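Local atomic coordinates of fructosyl amine:oxygen oxidoreductase (Neosartorya fumigata, PDB entry 4WCT), a protein that uses bound FAD to oxidise fructosyl amines (Amadori products) with oxygen as electron acceptor, and so removes the sugar-derived group from glycated amines. Residues 115-121 with 275-281; 140-146 with 167-173; 249-253 with 426-432; 365-371 with 415-419. All coordinates share one frame; numbering follows the deposited sequence. Where two conformers were deposited one is given.

How the contacts relate
The four contacts fall into two pairs. Contacts 1 and 2, with centres 9 Å apart, share the large mixed sheet: strand 117-121 has 277-280 on one side and 168-172 on the other, and 143-145 lies beyond 168-172. Along the chain, contact 2 falls between the two segments of contact 1. Contacts 3 and 4, 14 Å apart, lie about 27 to 32 Å from the first pair, centre to centre. They meet through Q251 OE1 with R419 N and Q432 O with R366 NH1, and both segments of contact 4 fall between those of contact 3. Segment 415-419 lies against 369-372, an edge strand of the six-stranded sheet, and 426-432 against the loop entering strand 253-263.

Contact 1: 115-121 with 275-281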
# COMPACT_ATOMS: atom_id res chain seq x y z
N THR A 115 -17.89 -5.50 0.06
CA THR A 115 -18.28 -6.90 0.09
C THR A 115 -17.99 -7.59 1.44
O THR A 115 -18.34 -8.78 1.61
CB THR A 115 -17.56 -7.68 -1.00
OG1 THR A 115 -16.15 -7.57 -0.81
CG2 THR A 115 -17.91 -7.21 -2.38
N GLY A 116 -17.24 -6.91 2.30
CA GLY A 116 -16.88 -7.45 3.60
C GLY A 116 -15.47 -8.01 3.63
O GLY A 116 -14.78 -8.03 2.61
N PHE A 117 -15.06 -8.49 4.80
CA PHE A 117 -13.66 -8.86 5.03
C PHE A 117 -13.61 -9.93 6.09
O PHE A 117 -14.25 -9.80 7.15
CB PHE A 117 -12.89 -7.61 5.50
CG PHE A 117 -11.47 -7.86 5.96
CD1 PHE A 117 -10.48 -8.25 5.07
CD2 PHE A 117 -11.14 -7.73 7.30
CE1 PHE A 117 -9.16 -8.38 5.49
CE2 PHE A 117 -9.82 -7.87 7.72
CZ PHE A 117 -8.83 -8.19 6.80
N ILE A 118 -12.92 -11.02 5.79
CA ILE A 118 -12.77 -12.13 6.72
C ILE A 118 -11.31 -12.16 7.17
O ILE A 118 -10.40 -12.21 6.32
CB ILE A 118 -13.11 -13.50 6.05
CG1 ILE A 118 -14.56 -13.56 5.58
CG2 ILE A 118 -12.80 -14.65 7.00
CD1 ILE A 118 -14.80 -14.67 4.58
N ILE A 119 -11.09 -12.13 8.48
CA ILE A 119 -9.77 -12.32 9.04
C ILE A 119 -9.69 -13.61 9.83
O ILE A 119 -10.61 -13.95 10.56
CB ILE A 119 -9.35 -11.11 9.91
CG1 ILE A 119 -7.90 -11.23 10.35
CG2 ILE A 119 -10.29 -10.93 11.08
CD1 ILE A 119 -7.32 -9.94 10.87
N SER A 120 -8.65 -14.40 9.57
CA SER A 120 -8.60 -15.77 10.07
C SER A 120 -7.15 -16.22 10.34
O SER A 120 -6.18 -15.61 9.84
CB SER A 120 -9.26 -16.71 9.07
OG SER A 120 -8.57 -16.67 7.81
N GLY A 121 -7.03 -17.32 11.06
CA GLY A 121 -5.75 -18.01 11.24
C GLY A 121 -6.00 -19.47 11.47
O GLY A 121 -7.16 -19.88 11.65
N LEU A 275 -17.58 -10.95 -3.56
CA LEU A 275 -16.96 -11.79 -2.57
C LEU A 275 -16.34 -10.98 -1.45
O LEU A 275 -15.60 -10.03 -1.72
CB LEU A 275 -15.87 -12.64 -3.23
CG LEU A 275 -16.28 -13.59 -4.37
CD1 LEU A 275 -15.10 -14.41 -4.84
CD2 LEU A 275 -17.43 -14.50 -3.96
N PRO A 276 -16.59 -11.35 -0.19
CA PRO A 276 -15.78 -10.74 0.84
C PRO A 276 -14.30 -11.10 0.64
O PRO A 276 -13.98 -12.18 0.12
CB PRO A 276 -16.30 -11.35 2.13
CG PRO A 276 -16.88 -12.65 1.72
CD PRO A 276 -17.44 -12.43 0.34
N VAL A 277 -13.41 -10.22 1.08
CA VAL A 277 -11.98 -10.56 1.09
C VAL A 277 -11.79 -11.70 2.06
O VAL A 277 -12.31 -11.64 3.17
CB VAL A 277 -11.16 -9.34 1.52
CG1 VAL A 277 -9.67 -9.67 1.62
CG2 VAL A 277 -11.39 -8.18 0.55
N LEU A 278 -11.05 -12.74 1.67
CA LEU A 278 -10.69 -13.79 2.61
C LEU A 278 -9.19 -13.70 2.91
O LEU A 278 -8.38 -13.92 2.01
CB LEU A 278 -11.01 -15.15 2.02
CG LEU A 278 -10.53 -16.37 2.81
CD1 LEU A 278 -11.27 -16.51 4.15
CD2 LEU A 278 -10.73 -17.62 1.99
N PHE A 279 -8.85 -13.49 4.18
CA PHE A 279 -7.47 -13.28 4.63
C PHE A 279 -7.16 -14.21 5.81
O PHE A 279 -7.83 -14.17 6.81
CB PHE A 279 -7.32 -11.82 5.05
CG PHE A 279 -5.96 -11.45 5.59
CD1 PHE A 279 -4.80 -11.99 5.05
CD2 PHE A 279 -5.86 -10.49 6.56
CE1 PHE A 279 -3.54 -11.52 5.44
CE2 PHE A 279 -4.61 -10.02 6.98
CZ PHE A 279 -3.46 -10.51 6.40
N ASN A 280 -6.13 -15.04 5.65
CA ASN A 280 -5.50 -15.75 6.75
C ASN A 280 -4.14 -15.11 7.00
O ASN A 280 -3.29 -15.03 6.09
CB ASN A 280 -5.37 -17.24 6.40
CG ASN A 280 -4.60 -18.02 7.45
OD1 ASN A 280 -3.62 -17.53 8.00
ND2 ASN A 280 -4.93 -19.28 7.61
N ILE A 281 -3.97 -14.58 8.20
CA ILE A 281 -2.83 -13.72 8.51
C ILE A 281 -1.48 -14.42 8.42
O ILE A 281 -0.44 -13.76 8.46
CB ILE A 281 -2.96 -13.06 9.90
CG1 ILE A 281 -2.90 -14.12 11.01
CG2 ILE A 281 -4.23 -12.22 9.96
CD1 ILE A 281 -2.75 -13.50 12.39
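F117 and F279 both carry CG anti to the backbone N (chi1 172° and 178°), which lays the two side chains alongside each other, pointing the same way, with F117 CZ 3.8 Å from F279 CD2. They stand on one face of a parallel strand pair, 117-121 against 277-280, in the large mixed sheet of this FAD-dependent oxidoreductase. V277 CB meets the edge of the F117 ring, 3.8 Å from F117 CD1, and the V277 side chain lies about 7 Å from the bound FAD. Strand 72-75 packs against F117 and V277 from outside the pair. I119 CG1, on the same face, touches I281 CG2, and helix 124-135 covers both residues. On the opposite face the branch methyl I118 CG2 rests 3.7 Å from L278 CD1, while I118 CD1 reaches out to P276 CG. Backbone bonds run the length of the pair, from V277 N to G116 O through to I281 N to S120 O. At the start, T115 OG1 donates to L275 O (2.7 Å). The bond from S120 N to F279 O is weak, but the side chain adds a second grip on that oxygen: S120 OG donates from above the carbonyl plane of F279 O at 2.8 Å.

Contact 2: 140-146 with 167-173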
# COMPACT_ATOMS: atom_id res chain seq x y z
N THR A 140 -16.99 -3.23 15.85
CA THR A 140 -17.60 -4.02 14.77
C THR A 140 -18.32 -5.27 15.32
O THR A 140 -17.84 -5.92 16.24
CB THR A 140 -16.51 -4.48 13.76
OG1 THR A 140 -15.97 -3.33 13.09
CG2 THR A 140 -17.07 -5.47 12.75
N ASN A 141 -19.50 -5.59 14.78
CA ASN A 141 -20.15 -6.84 15.15
C ASN A 141 -19.77 -7.92 14.16
O ASN A 141 -20.18 -7.88 13.02
CB ASN A 141 -21.68 -6.70 15.25
CG ASN A 141 -22.10 -5.69 16.31
OD1 ASN A 141 -21.97 -5.93 17.52
ND2 ASN A 141 -22.56 -4.52 15.86
N PHE A 142 -18.84 -8.78 14.56
CA PHE A 142 -18.32 -9.82 13.68
C PHE A 142 -19.19 -11.06 13.72
O PHE A 142 -19.89 -11.32 14.71
CB PHE A 142 -16.93 -10.24 14.12
CG PHE A 142 -15.89 -9.17 14.01
CD1 PHE A 142 -15.15 -9.01 12.84
CD2 PHE A 142 -15.66 -8.29 15.06
CE1 PHE A 142 -14.15 -8.07 12.76
CE2 PHE A 142 -14.67 -7.35 14.96
CZ PHE A 142 -13.93 -7.21 13.82
N VAL A 143 -19.17 -11.83 12.65
CA VAL A 143 -19.74 -13.17 12.64
C VAL A 143 -18.57 -14.13 12.80
O VAL A 143 -17.58 -14.05 12.06
CB VAL A 143 -20.43 -13.44 11.31
CG1 VAL A 143 -20.95 -14.86 11.27
CG2 VAL A 143 -21.57 -12.45 11.08
N LYS A 144 -18.65 -14.99 13.79
CA LYS A 144 -17.57 -15.94 14.04
C LYS A 144 -17.69 -17.12 13.09
O LYS A 144 -18.77 -17.69 12.92
CB LYS A 144 -17.61 -16.43 15.48
CG LYS A 144 -16.53 -17.46 15.82
CD LYS A 144 -15.15 -16.83 15.93
CE LYS A 144 -14.05 -17.88 16.04
NZ LYS A 144 -14.01 -18.45 17.43
N LEU A 145 -16.55 -17.54 12.55
CA LEU A 145 -16.48 -18.68 11.65
C LEU A 145 -15.65 -19.77 12.30
O LEU A 145 -14.47 -19.56 12.60
CB LEU A 145 -15.86 -18.27 10.30
CG LEU A 145 -16.42 -17.02 9.63
CD1 LEU A 145 -15.54 -16.67 8.44
CD2 LEU A 145 -17.86 -17.26 9.20
N GLU A 146 -16.31 -20.88 12.63
CA GLU A 146 -15.72 -21.94 13.47
C GLU A 146 -15.37 -23.16 12.65
O GLU A 146 -14.45 -23.90 12.99
CB GLU A 146 -16.69 -22.37 14.55
CG GLU A 146 -17.09 -21.27 15.50
CD GLU A 146 -16.16 -21.16 16.70
OE1 GLU A 146 -15.15 -21.89 16.77
OE2 GLU A 146 -16.47 -20.34 17.58
N TRP A 167 -8.64 -23.73 10.58
CA TRP A 167 -8.96 -22.31 10.45
C TRP A 167 -10.12 -21.92 11.38
O TRP A 167 -11.15 -22.62 11.46
CB TRP A 167 -9.39 -21.99 9.02
CG TRP A 167 -8.32 -21.99 7.97
CD1 TRP A 167 -7.40 -22.97 7.70
CD2 TRP A 167 -8.19 -21.03 6.92
NE1 TRP A 167 -6.70 -22.66 6.57
CE2 TRP A 167 -7.18 -21.49 6.05
CE3 TRP A 167 -8.81 -19.81 6.64
CZ2 TRP A 167 -6.76 -20.76 4.95
CZ3 TRP A 167 -8.43 -19.11 5.54
CH2 TRP A 167 -7.40 -19.58 4.70
N LYS A 168 -9.97 -20.75 11.99
CA LYS A 168 -11.09 -20.03 12.61
C LYS A 168 -10.94 -18.59 12.25
O LYS A 168 -9.85 -18.12 11.99
CB LYS A 168 -11.12 -20.20 14.13
CG LYS A 168 -11.31 -21.66 14.55
CD LYS A 168 -11.75 -21.85 15.98
CE LYS A 168 -11.85 -23.34 16.29
NZ LYS A 168 -13.06 -23.92 15.65
N GLY A 169 -12.05 -17.87 12.16
CA GLY A 169 -11.97 -16.49 11.79
C GLY A 169 -13.26 -15.74 12.02
O GLY A 169 -14.13 -16.20 12.74
N TRP A 170 -13.22 -14.48 11.63
CA TRP A 170 -14.31 -13.52 11.85
C TRP A 170 -14.60 -12.76 10.55
O TRP A 170 -13.71 -12.27 9.91
CB TRP A 170 -13.94 -12.52 12.93
CG TRP A 170 -13.83 -13.09 14.31
CD1 TRP A 170 -14.79 -13.06 15.26
CD2 TRP A 170 -12.69 -13.75 14.89
NE1 TRP A 170 -14.32 -13.63 16.42
CE2 TRP A 170 -13.05 -14.10 16.21
CE3 TRP A 170 -11.47 -14.16 14.41
CZ2 TRP A 170 -12.17 -14.75 17.08
CZ3 TRP A 170 -10.57 -14.76 15.30
CH2 TRP A 170 -10.92 -15.03 16.62
N LEU A 171 -15.89 -12.61 10.24
CA LEU A 171 -16.38 -11.87 9.10
C LEU A 171 -16.92 -10.51 9.55
O LEU A 171 -17.70 -10.42 10.51
CB LEU A 171 -17.50 -12.67 8.42
CG LEU A 171 -18.34 -11.91 7.38
CD1 LEU A 171 -17.51 -11.53 6.19
CD2 LEU A 171 -19.52 -12.75 6.93
N HIS A 172 -16.41 -9.48 8.90
CA HIS A 172 -16.76 -8.06 9.09
C HIS A 172 -17.53 -7.70 7.80
O HIS A 172 -16.94 -7.65 6.73
CB HIS A 172 -15.42 -7.25 9.18
CG HIS A 172 -15.60 -5.77 9.23
ND1 HIS A 172 -14.54 -4.91 9.43
CD2 HIS A 172 -16.72 -5.01 9.32
CE1 HIS A 172 -15.00 -3.67 9.56
NE2 HIS A 172 -16.31 -3.71 9.48
N LYS A 173 -18.85 -7.56 7.87
CA LYS A 173 -19.65 -7.38 6.67
C LYS A 173 -19.67 -5.97 6.07
O LYS A 173 -19.77 -5.81 4.86
CB LYS A 173 -21.08 -7.81 6.97
CG LYS A 173 -21.41 -9.21 6.52
CD LYS A 173 -22.81 -9.61 6.95
CE LYS A 173 -22.82 -10.36 8.27
NZ LYS A 173 -23.71 -11.56 8.23
O HOH W 1 -20.10 -8.03 10.37
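K144 lies across W170 and places CD over one face of the indole, 3.6 Å from the centroid of its five-membered ring. The lysine makes this approach by a bend at chi2 (73°) after starting anti to its backbone nitrogen, so the aliphatic part of the chain covers the ring while NZ runs on past it. An edge of the same indole is turned toward the face of F142 in an offset edge-to-face pair, planes 77° apart. F142 also meets H172 obliquely, CE1 against H172 CB at 3.9 Å. The methyl T140 CG2 sits over the centre of the F142 ring and over one face of the H172 ring, 3.5 Å from H172 CD2, and so touches both aromatics at once. H172 ND1 is held by E75.

Beneath these side chains the backbones form an antiparallel strand pair, 143-145 with 168-172, which extends the large mixed sheet beyond strand 117-121. V143 and L171 exchange bonds as a hydrogen-bonded pair, as do L145 and G169, whereas K144 and W170 form a non-hydrogen-bonded pair. Helix 124-135 packs on W170 through I130, R131 and V135.

At the far end K168 NZ serves two acceptors of E146: the backbone O, in the carbonyl plane and on a lone pair (3.0 Å), and OE1 in a salt bridge (3.1 Å). The other carboxylate oxygen, E146 OE2, takes a weak bond from K144 NZ, which joins the two lysines through one glutamate. Past H172, a water donates to N141 O and accepts from K173 N (2.8 Å).

Contact 3: 249-253 with 426-432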
# COMPACT_ATOMS: atom_id res chain seq x y z
N LYS A 249 16.91 8.83 7.78
CA LYS A 249 17.44 8.50 9.12
C LYS A 249 16.86 7.17 9.60
O LYS A 249 16.45 7.04 10.76
CB LYS A 249 17.13 9.63 10.10
CG LYS A 249 17.68 10.98 9.64
CD LYS A 249 19.19 10.94 9.52
CE LYS A 249 19.77 12.32 9.27
NZ LYS A 249 21.15 12.28 8.72
N LYS A 250 16.77 6.22 8.67
CA LYS A 250 16.28 4.87 8.94
C LYS A 250 14.78 4.74 9.19
O LYS A 250 14.31 3.64 9.46
CB LYS A 250 17.07 4.16 10.04
CG LYS A 250 18.56 4.12 9.75
CD LYS A 250 19.28 3.34 10.84
CE LYS A 250 20.78 3.38 10.66
NZ LYS A 250 21.46 2.57 11.72
N GLN A 251 14.02 5.79 8.89
CA GLN A 251 12.60 5.75 9.15
C GLN A 251 11.84 4.93 8.11
O GLN A 251 10.71 4.51 8.37
CB GLN A 251 12.00 7.16 9.23
CG GLN A 251 12.50 7.97 10.41
CD GLN A 251 11.91 9.36 10.39
OE1 GLN A 251 10.82 9.61 10.91
NE2 GLN A 251 12.55 10.23 9.66
N LEU A 252 12.45 4.66 6.97
CA LEU A 252 11.81 3.82 5.95
C LEU A 252 12.57 2.53 5.75
O LEU A 252 13.78 2.53 5.51
CB LEU A 252 11.69 4.57 4.62
CG LEU A 252 10.81 5.83 4.60
CD1 LEU A 252 10.82 6.41 3.17
CD2 LEU A 252 9.37 5.58 5.05
N ARG A 253 11.82 1.42 5.63
CA ARG A 253 12.37 0.17 5.17
C ARG A 253 11.65 -0.25 3.91
O ARG A 253 10.54 -0.74 3.98
CB ARG A 253 12.22 -0.93 6.22
CG ARG A 253 12.84 -2.22 5.80
CD ARG A 253 12.59 -3.38 6.76
NE ARG A 253 11.19 -3.78 6.75
CZ ARG A 253 10.65 -4.62 7.63
NH1 ARG A 253 11.43 -5.24 8.53
NH2 ARG A 253 9.35 -4.83 7.60
N ARG A 426 17.77 0.82 14.10
CA ARG A 426 16.67 -0.00 13.61
C ARG A 426 17.15 -1.42 13.25
O ARG A 426 18.14 -1.61 12.53
CB ARG A 426 16.09 0.64 12.37
CG ARG A 426 14.88 -0.10 11.84
CD ARG A 426 14.00 0.79 11.02
NE ARG A 426 12.85 0.07 10.48
CZ ARG A 426 11.90 0.61 9.75
NH1 ARG A 426 12.04 1.84 9.28
NH2 ARG A 426 10.86 -0.12 9.37
N ASP A 427 16.37 -2.42 13.66
CA ASP A 427 16.55 -3.79 13.21
C ASP A 427 15.76 -4.04 11.95
O ASP A 427 14.51 -4.11 11.99
CB ASP A 427 16.03 -4.75 14.27
CG ASP A 427 16.18 -6.20 13.88
OD1 ASP A 427 16.79 -6.52 12.85
OD2 ASP A 427 15.77 -7.04 14.71
N TRP A 428 16.46 -4.08 10.82
CA TRP A 428 15.79 -4.22 9.54
C TRP A 428 15.04 -5.53 9.41
O TRP A 428 14.27 -5.70 8.47
CB TRP A 428 16.76 -4.10 8.37
CG TRP A 428 17.46 -2.78 8.28
CD1 TRP A 428 18.81 -2.57 8.39
CD2 TRP A 428 16.86 -1.49 8.13
NE1 TRP A 428 19.09 -1.23 8.29
CE2 TRP A 428 17.91 -0.55 8.11
CE3 TRP A 428 15.56 -1.05 7.87
CZ2 TRP A 428 17.69 0.82 7.93
CZ3 TRP A 428 15.33 0.30 7.72
CH2 TRP A 428 16.40 1.21 7.67
N ARG A 429 15.44 -6.53 10.19
CA ARG A 429 14.85 -7.85 10.11
C ARG A 429 13.69 -8.08 11.09
O ARG A 429 13.17 -9.18 11.19
CB ARG A 429 15.94 -8.94 10.23
CG ARG A 429 16.86 -8.96 9.01
CD ARG A 429 17.96 -10.00 9.08
NE ARG A 429 18.71 -10.01 7.81
CZ ARG A 429 19.51 -9.02 7.45
NH1 ARG A 429 19.66 -7.98 8.25
NH2 ARG A 429 20.28 -9.13 6.37
N ALA A 430 13.24 -7.01 11.76
CA ALA A 430 12.06 -7.07 12.59
C ALA A 430 10.84 -7.43 11.76
O ALA A 430 10.67 -6.96 10.64
CB ALA A 430 11.84 -5.74 13.28
N THR A 431 10.01 -8.35 12.26
CA THR A 431 8.88 -8.80 11.46
C THR A 431 7.65 -7.89 11.54
O THR A 431 6.72 -8.06 10.76
CB THR A 431 8.50 -10.25 11.80
OG1 THR A 431 8.30 -10.37 13.21
CG2 THR A 431 9.56 -11.20 11.34
N GLN A 432 7.66 -6.92 12.45
CA GLN A 432 6.71 -5.80 12.44
C GLN A 432 5.25 -6.23 12.33
O GLN A 432 4.45 -5.72 11.51
CB GLN A 432 7.13 -4.78 11.36
CG GLN A 432 8.54 -4.23 11.65
CD GLN A 432 8.84 -2.88 10.98
OE1 GLN A 432 9.87 -2.72 10.29
NE2 GLN A 432 7.98 -1.92 11.19
O HOH W 2 20.35 -0.08 12.01
O HOH W 3 7.40 -6.98 8.30
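R253 reaches into the 426-432 loop and with NH1 alone holds two backbone carbonyls. R253 NH1 donates to A430 O, in the guanidinium plane, at 2.8 Å, and to W428 O, from above that carbonyl plane, at 2.9 Å. Over one face of the same guanidinium lies Q432 OE1, 3.4 Å from R253 CZ, too poorly angled for a bond to that arginine. R426 answers in the other direction, an extended chain whose NH1 donates to K250 O at 2.9 Å, nearly straight (164°). R253 CB rests over one face of this second guanidinium, 3.5 Å from R426 NH2. Between these polar grips W428 packs its benzo ring against aliphatic carbon, CE3 on R253 CG (3.6 Å) and CH2 on K250 CB (3.8 Å).

The next shell fixes the arginines. R426 NH2 donates to Q432 OE1 on a lone pair, at 2.9 Å, and also to D362 O, while D362 OD2 forms a salt bridge with R253 NH2. That carboxylate probably eases the closeness of the two cations. One water links R253 NH2 to T431 O, and another joins K250 NZ, also hydrogen-bonded to Q317 OE1, to R426 O.

Residue R253 opens strand 253-263 of the large sheet, so the contact pins a C-terminal loop to the start of that strand. The gripped carbonyls belong to a type I beta turn from D427 to A430, and D427 OD1 accepts from R429 N to close an Asx turn at its head.

Contact 4: 365-371 with 415-419; sequences DRAFLID and IVRWR
R419 sets the edge of its guanidinium against the 365-371 segment, where D365 OD1, A367 O and F368 O lie near its plane, while I415 O lies over one of its faces. NH1 and NH2 of R419 close end-on upon one atom, F368 O, at 2.9 Å and 3.2 Å, both from the same face of the carbonyl. R419 NH2 also forms a salt bridge to the syn lone pair of D365 OD1 (2.9 Å), with carboxylate and guanidinium planes 40° apart, and adds a weak bond to A367 O. D365 is itself positioned by an Asx turn, since OD1 accepts from A367 N as well. R417 O takes a further bond from R419 NH1 and, with the bonds to F368 O and D365 OD1, probably limits the rotation of the group. D365 OD2 is joined to I415 O by a water.

Where the strand begins, I370 N donates to V416 O at 2.9 Å, and further on D371 OD2 uses its anti lone pair to receive W418 N (2.9 Å, 167°). L369 CD1 meets the W418 ring obliquely, and V416 CG2 packs on I370 CB at 4.0 Å.

Strand 369-372 is an edge strand of the six-stranded sheet, which carries the probable Rossmann-type FAD-binding motif, and is bonded to 379-383 through L369 and D371. Residues 415-419 run along its other side; helix 86-102 packs on I415 and V416, and helix 393-404 covers I370.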
# COMPACT_ATOMS: atom_id res chain seq x y z
N ASP A 365 6.97 1.92 13.38
CA ASP A 365 5.72 1.54 14.00
C ASP A 365 4.57 1.28 13.03
O ASP A 365 3.43 1.01 13.47
CB ASP A 365 5.33 2.58 15.03
CG ASP A 365 5.08 3.96 14.44
OD1 ASP A 365 5.19 4.13 13.19
OD2 ASP A 365 4.80 4.88 15.27
N ARG A 366 4.89 1.35 11.75
CA ARG A 366 3.97 1.17 10.65
C ARG A 366 2.82 2.17 10.66
O ARG A 366 1.80 1.96 9.99
CB ARG A 366 3.49 -0.28 10.57
CG ARG A 366 4.61 -1.21 10.10
CD ARG A 366 4.16 -2.64 9.91
NE ARG A 366 3.09 -2.74 8.94
CZ ARG A 366 2.20 -3.74 8.90
NH1 ARG A 366 2.32 -4.78 9.71
NH2 ARG A 366 1.25 -3.73 7.98
N ALA A 367 3.02 3.33 11.30
CA ALA A 367 2.22 4.52 11.02
C ALA A 367 2.85 5.31 9.89
O ALA A 367 4.03 5.14 9.57
CB ALA A 367 2.03 5.37 12.29
N PHE A 368 2.02 6.08 9.19
CA PHE A 368 2.50 6.89 8.09
C PHE A 368 3.50 7.94 8.54
O PHE A 368 3.71 8.19 9.72
CB PHE A 368 1.35 7.56 7.36
CG PHE A 368 0.21 6.61 6.98
CD1 PHE A 368 0.48 5.30 6.53
CD2 PHE A 368 -1.10 7.06 6.99
CE1 PHE A 368 -0.56 4.46 6.19
CE2 PHE A 368 -2.15 6.19 6.68
CZ PHE A 368 -1.86 4.89 6.29
N LEU A 369 4.18 8.51 7.57
CA LEU A 369 5.15 9.59 7.84
C LEU A 369 4.80 10.75 6.91
O LEU A 369 5.08 10.73 5.71
CB LEU A 369 6.56 9.09 7.64
CG LEU A 369 7.70 10.12 7.64
CD1 LEU A 369 7.65 11.00 8.88
CD2 LEU A 369 9.06 9.44 7.47
N ILE A 370 4.07 11.71 7.47
CA ILE A 370 3.57 12.83 6.69
C ILE A 370 3.85 14.08 7.50
O ILE A 370 3.22 14.29 8.54
CB ILE A 370 2.06 12.74 6.43
CG1 ILE A 370 1.72 11.49 5.63
CG2 ILE A 370 1.57 13.95 5.67
CD1 ILE A 370 0.23 11.22 5.63
N ASP A 371 4.86 14.85 7.09
CA ASP A 371 5.29 16.01 7.87
C ASP A 371 6.19 16.90 7.04
O ASP A 371 6.83 16.45 6.11
CB ASP A 371 6.06 15.54 9.11
CG ASP A 371 6.09 16.57 10.23
OD1 ASP A 371 5.48 17.68 10.10
OD2 ASP A 371 6.66 16.22 11.28
N ILE A 415 1.26 11.42 15.46
CA ILE A 415 1.51 10.03 15.16
C ILE A 415 2.32 9.89 13.87
O ILE A 415 3.15 9.01 13.76
CB ILE A 415 0.18 9.26 15.05
CG1 ILE A 415 -0.56 9.26 16.40
CG2 ILE A 415 0.40 7.83 14.60
CD1 ILE A 415 0.26 8.76 17.56
N VAL A 416 2.03 10.74 12.88
CA VAL A 416 2.67 10.63 11.57
C VAL A 416 3.84 11.60 11.40
O VAL A 416 4.36 11.78 10.32
CB VAL A 416 1.65 10.73 10.41
CG1 VAL A 416 0.59 9.64 10.51
CG2 VAL A 416 1.06 12.13 10.30
N ARG A 417 4.24 12.27 12.49
CA ARG A 417 5.34 13.22 12.44
C ARG A 417 6.70 12.65 12.08
O ARG A 417 6.97 11.46 12.26
CB ARG A 417 5.50 13.89 13.81
CG ARG A 417 6.09 13.01 14.89
CD ARG A 417 6.14 13.81 16.18
NE ARG A 417 6.40 12.99 17.36
CZ ARG A 417 7.58 12.58 17.76
NH1 ARG A 417 7.68 12.02 18.98
NH2 ARG A 417 8.68 12.86 17.03
N TRP A 418 7.60 13.54 11.63
CA TRP A 418 9.02 13.22 11.53
C TRP A 418 9.60 12.75 12.87
O TRP A 418 9.36 13.40 13.91
CB TRP A 418 9.76 14.45 11.02
CG TRP A 418 11.18 14.27 10.72
CD1 TRP A 418 12.25 14.66 11.49
CD2 TRP A 418 11.75 13.77 9.49
NE1 TRP A 418 13.41 14.31 10.88
CE2 TRP A 418 13.14 13.82 9.63
CE3 TRP A 418 11.21 13.30 8.28
CZ2 TRP A 418 14.02 13.36 8.63
CZ3 TRP A 418 12.08 12.92 7.26
CH2 TRP A 418 13.46 12.89 7.47
N ARG A 419 10.21 11.56 12.88
CA ARG A 419 10.49 10.86 14.15
C ARG A 419 11.74 9.97 14.04
O ARG A 419 11.69 8.77 14.33
CB ARG A 419 9.26 10.09 14.66
CG ARG A 419 8.63 9.08 13.70
CD ARG A 419 7.22 8.70 14.15
NE ARG A 419 6.67 7.56 13.41
CZ ARG A 419 6.02 7.65 12.26
NH1 ARG A 419 5.82 8.80 11.67
NH2 ARG A 419 5.57 6.54 11.70
O HOH W 4 3.99 7.30 15.72